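Local coordinates for electron transfer flavoprotein, alpha subunit (Thermotoga maritima, PDB 7KOE), which forms part of an electron transfer flavoprotein, binds flavin-adenine dinucleotide (FAD) and probably passes electrons on between redox partners, at residues Phe8-His13 with Glu95-Gly100; Val21-Ile26 with Ile58-Asp63. All blocks are in the same frame, centred on the assembly; numbering follows the deposited sequence.

How the contacts relate
From the N terminus the chain first runs along strand 6-9, the middle strand of a seven-stranded parallel sheet. It then enters helix 21-33, passes through strand 40-46 and helix 51-60, and reaches the turn at 61-63. Contact 2 closes this shorter loop by laying the two helices against each other. Contact 1 closes the longer one, when strand 97-100 comes in beside strand 6-9, so contact 2 is nested inside it. The two meet directly: Ser-22 OG lies 2.7 Å from Glu-12 N, a probable hydrogen bond, and Leu-25 packs on the backbone at Ile-99 and Gly-100. Sheet and helix layer are joined there.

Contact 1 of 2, residues Phe8-His13 with Glu95-Gly100; sequences FVLIEH and EIFLIG
The end of strand 6-9 and strand 97-100 lie side by side as parallel neighbours in the middle of the N-terminal alpha/beta domain, with the chain running on past strand 6-9 into a loop, and the contact is wholly buried. The touching parts, residues 8-12 and 96-99, run within 3° of each other, with Phe-8 level with Phe-97 and Val-9 with Leu-98. The clearest backbone link is the nearly straight hydrogen bond from Leu-10 N to Leu-98 O, 2.8 Å long. A second one, from Leu-98 N to Phe-8 O, is weak. Side chains alternate between the two faces of the sheet. On one face Phe-8 and Phe-97 meet obliquely, their planes at 66°. Phe-8 CB sits over the Phe-97 ring, 4.2 Å from its centroid, in a CH-pi contact displaced toward the rim, while Phe-97 CE1 reaches the edge of the Phe-8 ring near its plane. Phe-97 has CG anti to the backbone N (chi1 -152°), which swings its ring along the strands toward Leu-10. Leu-10 CD1 then meets the ring edge in its plane, 3.8 Å from Phe-97 CE2, and also touches Ile-99 CD1 at 3.9 Å. One methyl thereby bridges an aromatic and an aliphatic neighbour. On the other face the packing is slighter, Val-9 CG2 resting 4.0 Å from Leu-98 CB. Strand 40-46 flanks residues 8-13 on the side away from 97-100, where Val-9 and Ile-11 pair with Val-44 and the Phe-8 ring meets Trp-42. Beyond Leu-98 lies strand 160-163. Helix 103-113 packs on Leu-10 and Ile-99 through Leu-108, whereas helix 21-33 lies against Val-9 on the opposite face.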
ATOM      1  N   PHE B   8      26.121   4.950 -45.583  1.00 53.25           N
ATOM      2  CA  PHE B   8      25.524   5.071 -46.905  1.00 53.25           C
ATOM      3  C   PHE B   8      24.215   5.841 -46.833  1.00 53.25           C
ATOM      4  O   PHE B   8      23.514   5.816 -45.820  1.00 53.25           O
ATOM      5  CB  PHE B   8      25.249   3.696 -47.518  1.00 53.25           C
ATOM      6  CG  PHE B   8      26.434   3.060 -48.184  1.00 53.25           C
ATOM      7  CD1 PHE B   8      27.701   3.606 -48.078  1.00 53.25           C
ATOM      8  CD2 PHE B   8      26.270   1.902 -48.923  1.00 53.25           C
ATOM      9  CE1 PHE B   8      28.779   3.004 -48.694  1.00 53.25           C
ATOM     10  CE2 PHE B   8      27.341   1.299 -49.545  1.00 53.25           C
ATOM     11  CZ  PHE B   8      28.596   1.849 -49.430  1.00 53.25           C
ATOM     12  N   VAL B   9      23.892   6.528 -47.924  1.00 47.06           N
ATOM     13  CA  VAL B   9      22.597   7.171 -48.116  1.00 47.06           C
ATOM     14  C   VAL B   9      22.186   6.915 -49.557  1.00 47.06           C
ATOM     15  O   VAL B   9      22.926   7.255 -50.483  1.00 47.06           O
ATOM     16  CB  VAL B   9      22.637   8.688 -47.834  1.00 47.06           C
ATOM     17  CG1 VAL B   9      21.402   9.367 -48.389  1.00 47.06           C
ATOM     18  CG2 VAL B   9      22.753   8.975 -46.351  1.00 47.06           C
ATOM     19  N   LEU B  10      21.022   6.305 -49.755  1.00 46.66           N
ATOM     20  CA  LEU B  10      20.525   6.052 -51.097  1.00 46.66           C
ATOM     21  C   LEU B  10      19.818   7.293 -51.622  1.00 46.66           C
ATOM     22  O   LEU B  10      19.099   7.972 -50.885  1.00 46.66           O
ATOM     23  CB  LEU B  10      19.571   4.858 -51.107  1.00 46.66           C
ATOM     24  CG  LEU B  10      19.380   4.071 -52.406  1.00 46.66           C
ATOM     25  CD1 LEU B  10      19.046   2.647 -52.054  1.00 46.66           C
ATOM     26  CD2 LEU B  10      18.288   4.641 -53.294  1.00 46.66           C
ATOM     27  N   ILE B  11      20.029   7.585 -52.902  1.00 49.86           N
ATOM     28  CA  ILE B  11      19.414   8.727 -53.564  1.00 49.86           C
ATOM     29  C   ILE B  11      18.274   8.210 -54.430  1.00 49.86           C
ATOM     30  O   ILE B  11      18.498   7.457 -55.385  1.00 49.86           O
ATOM     31  CB  ILE B  11      20.424   9.535 -54.398  1.00 49.86           C
ATOM     32  CG1 ILE B  11      21.432  10.258 -53.498  1.00 49.86           C
ATOM     33  CG2 ILE B  11      19.707  10.555 -55.266  1.00 49.86           C
ATOM     34  CD1 ILE B  11      22.733   9.524 -53.270  1.00 49.86           C
ATOM     35  N   GLU B  12      17.053   8.605 -54.085  1.00 55.75           N
ATOM     36  CA  GLU B  12      15.863   8.232 -54.841  1.00 55.75           C
ATOM     37  C   GLU B  12      15.654   9.266 -55.936  1.00 55.75           C
ATOM     38  O   GLU B  12      15.286  10.408 -55.650  1.00 55.75           O
ATOM     39  CB  GLU B  12      14.644   8.163 -53.923  1.00 55.75           C
ATOM     40  CG  GLU B  12      14.692   7.083 -52.851  1.00 55.75           C
ATOM     41  CD  GLU B  12      14.505   5.682 -53.402  1.00 55.75           C
ATOM     42  OE1 GLU B  12      14.870   4.718 -52.699  1.00 55.75           O
ATOM     43  OE2 GLU B  12      13.966   5.538 -54.520  1.00 55.75           O
ATOM     44  N   HIS B  13      15.882   8.878 -57.186  1.00 56.96           N
ATOM     45  CA  HIS B  13      15.698   9.773 -58.316  1.00 56.96           C
ATOM     46  C   HIS B  13      14.516   9.314 -59.158  1.00 56.96           C
ATOM     47  O   HIS B  13      14.294   8.112 -59.334  1.00 56.96           O
ATOM     48  CB  HIS B  13      16.960   9.850 -59.175  1.00 56.96           C
ATOM     49  CG  HIS B  13      17.365   8.541 -59.772  1.00 56.96           C
ATOM     50  ND1 HIS B  13      16.888   8.098 -60.986  1.00 56.96           N
ATOM     51  CD2 HIS B  13      18.202   7.578 -59.323  1.00 56.96           C
ATOM     52  CE1 HIS B  13      17.410   6.917 -61.258  1.00 56.96           C
ATOM     53  NE2 HIS B  13      18.213   6.580 -60.265  1.00 56.96           N
ATOM     54  N   GLU B  95      28.465   0.879 -42.796  1.00 55.65           N
ATOM     55  CA  GLU B  95      28.083   0.815 -41.392  1.00 55.65           C
ATOM     56  C   GLU B  95      26.628   1.188 -41.163  1.00 55.65           C
ATOM     57  O   GLU B  95      25.928   0.503 -40.417  1.00 55.65           O
ATOM     58  CB  GLU B  95      28.982   1.741 -40.565  1.00 55.65           C
ATOM     59  CG  GLU B  95      28.633   1.835 -39.091  1.00 55.65           C
ATOM     60  CD  GLU B  95      29.290   0.749 -38.267  1.00 55.65           C
ATOM     61  OE1 GLU B  95      30.176   0.053 -38.803  1.00 55.65           O
ATOM     62  OE2 GLU B  95      28.933   0.599 -37.081  1.00 55.65           O
ATOM     63  N   ILE B  96      26.159   2.259 -41.797  1.00 48.16           N
ATOM     64  CA  ILE B  96      24.783   2.722 -41.691  1.00 48.16           C
ATOM     65  C   ILE B  96      24.260   2.938 -43.102  1.00 48.16           C
ATOM     66  O   ILE B  96      24.795   3.770 -43.842  1.00 48.16           O
ATOM     67  CB  ILE B  96      24.673   4.021 -40.875  1.00 48.16           C
ATOM     68  CG1 ILE B  96      25.037   3.783 -39.412  1.00 48.16           C
ATOM     69  CG2 ILE B  96      23.288   4.617 -40.999  1.00 48.16           C
ATOM     70  CD1 ILE B  96      25.100   5.051 -38.599  1.00 48.16           C
ATOM     71  N   PHE B  97      23.227   2.196 -43.473  1.00 46.17           N
ATOM     72  CA  PHE B  97      22.540   2.371 -44.744  1.00 46.17           C
ATOM     73  C   PHE B  97      21.272   3.164 -44.467  1.00 46.17           C
ATOM     74  O   PHE B  97      20.530   2.834 -43.540  1.00 46.17           O
ATOM     75  CB  PHE B  97      22.202   1.020 -45.370  1.00 46.17           C
ATOM     76  CG  PHE B  97      22.118   1.042 -46.862  1.00 46.17           C
ATOM     77  CD1 PHE B  97      23.122   0.493 -47.630  1.00 46.17           C
ATOM     78  CD2 PHE B  97      21.045   1.631 -47.500  1.00 46.17           C
ATOM     79  CE1 PHE B  97      23.040   0.512 -49.006  1.00 46.17           C
ATOM     80  CE2 PHE B  97      20.970   1.655 -48.874  1.00 46.17           C
ATOM     81  CZ  PHE B  97      21.966   1.096 -49.623  1.00 46.17           C
ATOM     82  N   LEU B  98      21.026   4.205 -45.256  1.00 45.43           N
ATOM     83  CA  LEU B  98      19.862   5.062 -45.068  1.00 45.43           C
ATOM     84  C   LEU B  98      19.106   5.188 -46.381  1.00 45.43           C
ATOM     85  O   LEU B  98      19.662   5.661 -47.376  1.00 45.43           O
ATOM     86  CB  LEU B  98      20.267   6.445 -44.561  1.00 45.43           C
ATOM     87  CG  LEU B  98      20.783   6.574 -43.131  1.00 45.43           C
ATOM     88  CD1 LEU B  98      20.824   8.031 -42.728  1.00 45.43           C
ATOM     89  CD2 LEU B  98      19.916   5.793 -42.174  1.00 45.43           C
ATOM     90  N   ILE B  99      17.846   4.759 -46.384  1.00 42.95           N
ATOM     91  CA  ILE B  99      16.929   4.986 -47.492  1.00 42.95           C
ATOM     92  C   ILE B  99      15.753   5.783 -46.949  1.00 42.95           C
ATOM     93  O   ILE B  99      15.398   5.660 -45.776  1.00 42.95           O
ATOM     94  CB  ILE B  99      16.455   3.664 -48.138  1.00 42.95           C
ATOM     95  CG1 ILE B  99      17.615   2.685 -48.266  1.00 42.95           C
ATOM     96  CG2 ILE B  99      15.871   3.904 -49.517  1.00 42.95           C
ATOM     97  CD1 ILE B  99      17.240   1.346 -48.830  1.00 42.95           C
ATOM     98  N   GLY B 100      15.181   6.645 -47.783  1.00 45.61           N
ATOM     99  CA  GLY B 100      13.973   7.339 -47.391  1.00 45.61           C
ATOM    100  C   GLY B 100      12.773   6.414 -47.371  1.00 45.61           C
ATOM    101  O   GLY B 100      12.733   5.387 -48.049  1.00 45.61           O
TER

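Contact 2 of 2, residues Val21-Ile26 with Ile58-Asp63; sequences VSWELI and IQRGAD
Trp-23 and Ile-26, in the first turns of helix 21-33, meet Arg-60 and the turn that ends helix 51-60. The aliphatic part of Arg-60 lies over one face of the indole: CG stands 3.9 Å from the centroid of the five-membered ring of Trp-23, a CH-pi contact 25° off the ring normal. Arg-60 bends at its second torsion (chi2 -73°) and runs on across the indole. Arg-60 NE comes to 3.7 Å above the plane of the Trp-23 indole, offset toward its rim, and guanidinium and indole planes lie only 9° apart. The guanidinium is drawn onward to the carbonyl O of Leu-171, which takes a hydrogen bond from NH1. Replacing Trp-23 by an alanine would remove the flat surface under Arg-60 and probably leave its aliphatic part less fixed, although NH1 could still reach Leu-171 O. One turn further on, Ile-26 has CG2 anti to the backbone N, directed at the turn that follows the second helix. Ile-26 CG2 lies against the backbone, 3.5 Å from Ala-62 N. On the longer branch Ile-26 CD1 meets Ala-62 CB at 4.1 Å. Gly-61 leaves helical geometry with positive phi, where a side chain would press on the preceding carbonyl and crowd Ile-26 CG2. Ile-26 also touches Val-9, which seats helix 21-33 on the sheet. Helices 21-33 and 51-60 link the adjacent parallel strands 6-9, 40-46 and 65-69 and pack side by side, as expected of successive beta-alpha-beta crossovers on one face in the Rossmann-like alpha/beta fold of the HUP clan.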
ATOM      1  N   VAL B  21      13.980  13.694 -50.141  1.00 58.52           N
ATOM      2  CA  VAL B  21      14.447  12.928 -48.987  1.00 58.52           C
ATOM      3  C   VAL B  21      15.896  12.477 -49.160  1.00 58.52           C
ATOM      4  O   VAL B  21      16.579  12.194 -48.165  1.00 58.52           O
ATOM      5  CB  VAL B  21      13.501  11.729 -48.739  1.00 58.52           C
ATOM      6  CG1 VAL B  21      13.657  10.658 -49.812  1.00 58.52           C
ATOM      7  CG2 VAL B  21      13.686  11.137 -47.348  1.00 58.52           C
ATOM      8  N   SER B  22      16.400  12.452 -50.398  1.00 57.06           N
ATOM      9  CA  SER B  22      17.776  12.041 -50.649  1.00 57.06           C
ATOM     10  C   SER B  22      18.771  13.027 -50.058  1.00 57.06           C
ATOM     11  O   SER B  22      19.864  12.629 -49.645  1.00 57.06           O
ATOM     12  CB  SER B  22      18.003  11.902 -52.150  1.00 57.06           C
ATOM     13  OG  SER B  22      17.127  10.936 -52.699  1.00 57.06           O
ATOM     14  N   TRP B  23      18.399  14.302 -49.976  1.00 61.66           N
ATOM     15  CA  TRP B  23      19.268  15.326 -49.425  1.00 61.66           C
ATOM     16  C   TRP B  23      18.938  15.681 -47.984  1.00 61.66           C
ATOM     17  O   TRP B  23      19.726  16.381 -47.342  1.00 61.66           O
ATOM     18  CB  TRP B  23      19.208  16.583 -50.294  1.00 61.66           C
ATOM     19  CG  TRP B  23      19.420  16.289 -51.741  1.00 61.66           C
ATOM     20  CD1 TRP B  23      20.352  15.451 -52.284  1.00 61.66           C
ATOM     21  CD2 TRP B  23      18.682  16.829 -52.835  1.00 61.66           C
ATOM     22  NE1 TRP B  23      20.238  15.437 -53.649  1.00 61.66           N
ATOM     23  CE2 TRP B  23      19.219  16.278 -54.013  1.00 61.66           C
ATOM     24  CE3 TRP B  23      17.619  17.729 -52.933  1.00 61.66           C
ATOM     25  CZ2 TRP B  23      18.729  16.598 -55.274  1.00 61.66           C
ATOM     26  CZ3 TRP B  23      17.132  18.045 -54.183  1.00 61.66           C
ATOM     27  CH2 TRP B  23      17.687  17.480 -55.339  1.00 61.66           C
ATOM     28  N   GLU B  24      17.798  15.228 -47.462  1.00 62.49           N
ATOM     29  CA  GLU B  24      17.541  15.356 -46.033  1.00 62.49           C
ATOM     30  C   GLU B  24      18.235  14.254 -45.250  1.00 62.49           C
ATOM     31  O   GLU B  24      18.538  14.436 -44.067  1.00 62.49           O
ATOM     32  CB  GLU B  24      16.040  15.334 -45.756  1.00 62.49           C
ATOM     33  CG  GLU B  24      15.254  16.234 -46.680  1.00 62.49           C
ATOM     34  CD  GLU B  24      13.909  16.654 -46.138  1.00 62.49           C
ATOM     35  OE1 GLU B  24      12.884  16.286 -46.745  1.00 62.49           O
ATOM     36  OE2 GLU B  24      13.874  17.389 -45.136  1.00 62.49           O
ATOM     37  N   LEU B  25      18.498  13.117 -45.890  1.00 54.91           N
ATOM     38  CA  LEU B  25      19.258  12.047 -45.262  1.00 54.91           C
ATOM     39  C   LEU B  25      20.754  12.239 -45.402  1.00 54.91           C
ATOM     40  O   LEU B  25      21.514  11.774 -44.546  1.00 54.91           O
ATOM     41  CB  LEU B  25      18.872  10.696 -45.860  1.00 54.91           C
ATOM     42  CG  LEU B  25      17.449  10.236 -45.576  1.00 54.91           C
ATOM     43  CD1 LEU B  25      17.313   8.776 -45.928  1.00 54.91           C
ATOM     44  CD2 LEU B  25      17.085  10.495 -44.130  1.00 54.91           C
ATOM     45  N   ILE B  26      21.189  12.888 -46.482  1.00 56.09           N
ATOM     46  CA  ILE B  26      22.585  13.283 -46.611  1.00 56.09           C
ATOM     47  C   ILE B  26      22.939  14.303 -45.535  1.00 56.09           C
ATOM     48  O   ILE B  26      23.993  14.214 -44.893  1.00 56.09           O
ATOM     49  CB  ILE B  26      22.840  13.807 -48.039  1.00 56.09           C
ATOM     50  CG1 ILE B  26      23.175  12.644 -48.972  1.00 56.09           C
ATOM     51  CG2 ILE B  26      23.932  14.853 -48.084  1.00 56.09           C
ATOM     52  CD1 ILE B  26      23.086  12.997 -50.429  1.00 56.09           C
ATOM     53  N   ILE B  58      26.916  16.090 -53.464  1.00 64.08           N
ATOM     54  CA  ILE B  58      28.125  16.553 -52.793  1.00 64.08           C
ATOM     55  C   ILE B  58      27.959  17.986 -52.309  1.00 64.08           C
ATOM     56  O   ILE B  58      28.520  18.369 -51.277  1.00 64.08           O
ATOM     57  CB  ILE B  58      29.332  16.400 -53.733  1.00 64.08           C
ATOM     58  CG1 ILE B  58      29.270  15.045 -54.432  1.00 64.08           C
ATOM     59  CG2 ILE B  58      30.631  16.512 -52.963  1.00 64.08           C
ATOM     60  CD1 ILE B  58      30.432  14.770 -55.346  1.00 64.08           C
ATOM     61  N   GLN B  59      27.179  18.796 -53.025  1.00 69.25           N
ATOM     62  CA  GLN B  59      26.854  20.127 -52.532  1.00 69.25           C
ATOM     63  C   GLN B  59      25.913  20.082 -51.337  1.00 69.25           C
ATOM     64  O   GLN B  59      25.923  21.012 -50.523  1.00 69.25           O
ATOM     65  CB  GLN B  59      26.237  20.966 -53.648  1.00 69.25           C
ATOM     66  CG  GLN B  59      27.153  21.171 -54.835  1.00 69.25           C
ATOM     67  CD  GLN B  59      26.483  21.931 -55.955  1.00 69.25           C
ATOM     68  OE1 GLN B  59      25.603  22.759 -55.719  1.00 69.25           O
ATOM     69  NE2 GLN B  59      26.890  21.651 -57.187  1.00 69.25           N
ATOM     70  N   ARG B  60      25.109  19.025 -51.207  1.00 64.58           N
ATOM     71  CA  ARG B  60      24.222  18.894 -50.059  1.00 64.58           C
ATOM     72  C   ARG B  60      24.914  18.278 -48.852  1.00 64.58           C
ATOM     73  O   ARG B  60      24.374  18.350 -47.744  1.00 64.58           O
ATOM     74  CB  ARG B  60      22.994  18.061 -50.426  1.00 64.58           C
ATOM     75  CG  ARG B  60      22.086  18.715 -51.444  1.00 64.58           C
ATOM     76  CD  ARG B  60      21.304  19.856 -50.842  1.00 64.58           C
ATOM     77  NE  ARG B  60      20.334  20.397 -51.787  1.00 64.58           N
ATOM     78  CZ  ARG B  60      19.386  21.270 -51.464  1.00 64.58           C
ATOM     79  NH1 ARG B  60      19.280  21.705 -50.218  1.00 64.58           N
ATOM     80  NH2 ARG B  60      18.545  21.708 -52.388  1.00 64.58           N
ATOM     81  N   GLY B  61      26.083  17.673 -49.033  1.00 59.88           N
ATOM     82  CA  GLY B  61      26.833  17.197 -47.891  1.00 59.88           C
ATOM     83  C   GLY B  61      27.365  15.786 -48.016  1.00 59.88           C
ATOM     84  O   GLY B  61      27.929  15.256 -47.057  1.00 59.88           O
ATOM     85  N   ALA B  62      27.192  15.159 -49.175  1.00 58.36           N
ATOM     86  CA  ALA B  62      27.754  13.833 -49.387  1.00 58.36           C
ATOM     87  C   ALA B  62      29.267  13.939 -49.492  1.00 58.36           C
ATOM     88  O   ALA B  62      29.783  14.742 -50.278  1.00 58.36           O
ATOM     89  CB  ALA B  62      27.172  13.197 -50.644  1.00 58.36           C
ATOM     90  N   ASP B  63      29.979  13.159 -48.674  1.00 60.66           N
ATOM     91  CA  ASP B  63      31.436  13.185 -48.734  1.00 60.66           C
ATOM     92  C   ASP B  63      31.930  12.565 -50.029  1.00 60.66           C
ATOM     93  O   ASP B  63      32.718  13.176 -50.757  1.00 60.66           O
ATOM     94  CB  ASP B  63      32.034  12.453 -47.534  1.00 60.66           C
ATOM     95  CG  ASP B  63      31.736  13.145 -46.225  1.00 60.66           C
ATOM     96  OD1 ASP B  63      30.805  13.976 -46.187  1.00 60.66           O
ATOM     97  OD2 ASP B  63      32.429  12.854 -45.230  1.00 60.66           O
TER